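Local coordinates for protein monooxygenase (Agrobacterium tumefaciens, PDB 2I7G) that probably catalyses a flavin-dependent oxygenation as a TIM-barrel monooxygenase of the bacterial luciferase-like family, at residues 30-34 against 335-339. Numbering follows the deposited sequence.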
ATOM      1  N   ALA B  30      -4.613  11.774 -10.075  1.00 23.56           N
ATOM      2  CA  ALA B  30      -5.855  11.006 -10.046  1.00 24.66           C
ATOM      3  C   ALA B  30      -6.970  11.869  -9.439  1.00 23.94           C
ATOM      4  O   ALA B  30      -7.590  11.519  -8.425  1.00 23.55           O
ATOM      5  CB  ALA B  30      -5.660   9.693  -9.256  1.00 23.61           C
ATOM      6  N   ASP B  31      -7.214  12.999 -10.096  1.00 23.80           N
ATOM      7  CA  ASP B  31      -8.320  13.932  -9.799  1.00 24.92           C
ATOM      8  C   ASP B  31      -9.664  13.223  -9.917  1.00 24.33           C
ATOM      9  O   ASP B  31      -9.870  12.390 -10.799  1.00 23.97           O
ATOM     10  CB  ASP B  31      -8.274  15.093 -10.815  1.00 26.02           C
ATOM     11  CG  ASP B  31      -6.847  15.680 -11.000  1.00 29.68           C
ATOM     12  OD1 ASP B  31      -6.721  16.921 -11.045  1.00 32.87           O
ATOM     13  OD2 ASP B  31      -5.846  14.926 -11.081  1.00 36.54           O
ATOM     14  N   VAL B  32     -10.576  13.588  -9.026  1.00 24.04           N
ATOM     15  CA  VAL B  32     -11.964  13.184  -9.090  1.00 25.06           C
ATOM     16  C   VAL B  32     -12.898  14.409  -9.007  1.00 25.59           C
ATOM     17  O   VAL B  32     -12.501  15.523  -8.606  1.00 24.65           O
ATOM     18  CB  VAL B  32     -12.331  12.149  -7.971  1.00 24.58           C
ATOM     19  CG1 VAL B  32     -11.469  10.871  -8.146  1.00 26.08           C
ATOM     20  CG2 VAL B  32     -12.132  12.740  -6.560  1.00 24.91           C
ATOM     21  N   ASN B  33     -14.144  14.179  -9.384  1.00 27.16           N
ATOM     22  CA  ASN B  33     -15.183  15.159  -9.166  1.00 28.33           C
ATOM     23  C   ASN B  33     -15.420  15.311  -7.664  1.00 29.60           C
ATOM     24  O   ASN B  33     -15.783  14.338  -6.997  1.00 29.25           O
ATOM     25  CB  ASN B  33     -16.465  14.749  -9.867  1.00 28.17           C
ATOM     26  CG  ASN B  33     -17.485  15.878  -9.890  1.00 30.29           C
ATOM     27  OD1 ASN B  33     -17.444  16.782  -9.045  1.00 29.59           O
ATOM     28  ND2 ASN B  33     -18.394  15.839 -10.851  1.00 30.05           N
ATOM     29  N   PRO B  34     -15.202  16.525  -7.127  1.00 30.96           N
ATOM     30  CA  PRO B  34     -15.397  16.742  -5.708  1.00 32.55           C
ATOM     31  C   PRO B  34     -16.900  16.764  -5.374  1.00 33.36           C
ATOM     32  O   PRO B  34     -17.247  16.698  -4.209  1.00 34.46           O
ATOM     33  CB  PRO B  34     -14.788  18.132  -5.486  1.00 32.86           C
ATOM     34  CG  PRO B  34     -14.978  18.843  -6.794  1.00 32.89           C
ATOM     35  CD  PRO B  34     -14.824  17.765  -7.843  1.00 32.19           C
ATOM     36  N   ALA B 335      -3.636  13.744 -17.422  1.00 25.33           N
ATOM     37  CA  ALA B 335      -4.916  13.393 -16.761  1.00 26.03           C
ATOM     38  C   ALA B 335      -5.078  14.361 -15.581  1.00 27.73           C
ATOM     39  O   ALA B 335      -4.533  14.126 -14.475  1.00 28.43           O
ATOM     40  CB  ALA B 335      -4.892  11.943 -16.299  1.00 26.89           C
ATOM     41  N   ILE B 336      -5.756  15.475 -15.861  1.00 27.75           N
ATOM     42  CA  ILE B 336      -5.946  16.590 -14.901  1.00 27.95           C
ATOM     43  C   ILE B 336      -7.436  16.891 -14.809  1.00 29.12           C
ATOM     44  O   ILE B 336      -8.160  16.719 -15.790  1.00 28.82           O
ATOM     45  CB  ILE B 336      -5.168  17.839 -15.391  1.00 27.84           C
ATOM     46  CG1 ILE B 336      -3.668  17.545 -15.432  1.00 27.52           C
ATOM     47  CG2 ILE B 336      -5.389  19.071 -14.486  1.00 27.89           C
ATOM     48  CD1 ILE B 336      -2.914  18.577 -16.212  1.00 28.25           C
ATOM     49  N   GLY B 337      -7.906  17.319 -13.632  1.00 28.66           N
ATOM     50  CA  GLY B 337      -9.309  17.686 -13.450  1.00 30.37           C
ATOM     51  C   GLY B 337     -10.257  16.598 -13.962  1.00 29.70           C
ATOM     52  O   GLY B 337     -10.096  15.406 -13.660  1.00 30.37           O
ATOM     53  N   LEU B 338     -11.241  17.002 -14.744  1.00 28.32           N
ATOM     54  CA  LEU B 338     -12.262  16.081 -15.205  1.00 29.00           C
ATOM     55  C   LEU B 338     -12.056  15.722 -16.681  1.00 28.59           C
ATOM     56  O   LEU B 338     -13.035  15.474 -17.397  1.00 28.87           O
ATOM     57  CB  LEU B 338     -13.668  16.674 -14.980  1.00 28.78           C
ATOM     58  CG  LEU B 338     -13.998  17.216 -13.562  1.00 30.14           C
ATOM     59  CD1 LEU B 338     -15.466  17.633 -13.416  1.00 31.50           C
ATOM     60  CD2 LEU B 338     -13.562  16.199 -12.492  1.00 32.65           C
HETATM   61  N   MSE B 339     -10.799  15.701 -17.133  1.00 28.27           N
HETATM   62  CA  MSE B 339     -10.512  15.250 -18.520  1.00 27.80           C
HETATM   63  C   MSE B 339     -11.213  13.912 -18.725  1.00 27.77           C
HETATM   64  O   MSE B 339     -11.052  12.993 -17.900  1.00 28.27           O
HETATM   65  CB  MSE B 339      -9.022  15.020 -18.774  1.00 26.95           C
HETATM   66  CG  MSE B 339      -8.160  16.259 -18.991  1.00 27.71           C
HETATM   67 SE   MSE B 339      -8.789  17.201 -20.605  0.55 29.78          SE
HETATM   68  CE  MSE B 339      -8.142  15.918 -21.940  1.00 30.95           C
TER
HETATM   69  O   HOH W   1      -3.350  14.967 -12.197  1.00 23.02           O
HETATM   70  O   HOH W   2     -11.552  12.771 -12.896  1.00 31.55           O
HETATM   71  O   HOH W   3      -6.727  12.824 -13.220  1.00 32.66           O
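Asp31 lays its carboxylate over the backbone of Gly337, and CG sits 3.3 Å from Gly337 N. The contact joins two loops at the C-terminal ends of neighbouring parallel strands of the TIM barrel. Residues 30-34 follow strand 23-28, and residues 335-339 follow strand 329-333. Where they touch, the two loops run nearly parallel. Gly337 N donates to Asp31 OD1 over 2.9 Å, with an N-H...O angle of 152°. The donor lies well above the carboxylate plane, 69° out of it. The same OD1 forms a salt bridge with Arg281 of helix 279-286, so it is gripped by an amide and a guanidinium. Asp31 CG is anti to its own carbonyl carbon (chi1 -47°), which carries the carboxylate across to the other loop. OD2 reaches Ala335 O through water. Water 1 donates 2.7 Å to Asp31 OD2 and also donates to Ala335 O. Water 3 joins the same two atoms, though its bond to Ala335 O is weak. Water 2 links the main chains by donating to Asp31 O and Gly337 O. Gly337 has a positive phi in the type II' turn from Ile336 to Met339. Met339 N closes that turn on Ile336 O. Beyond the polar cluster the touch is a slight van der Waals contact against the Asn33 backbone: one methyl of Leu338, CD2, rests 3.8 Å from Asn33 N and 4.2 Å from Asn33 CB.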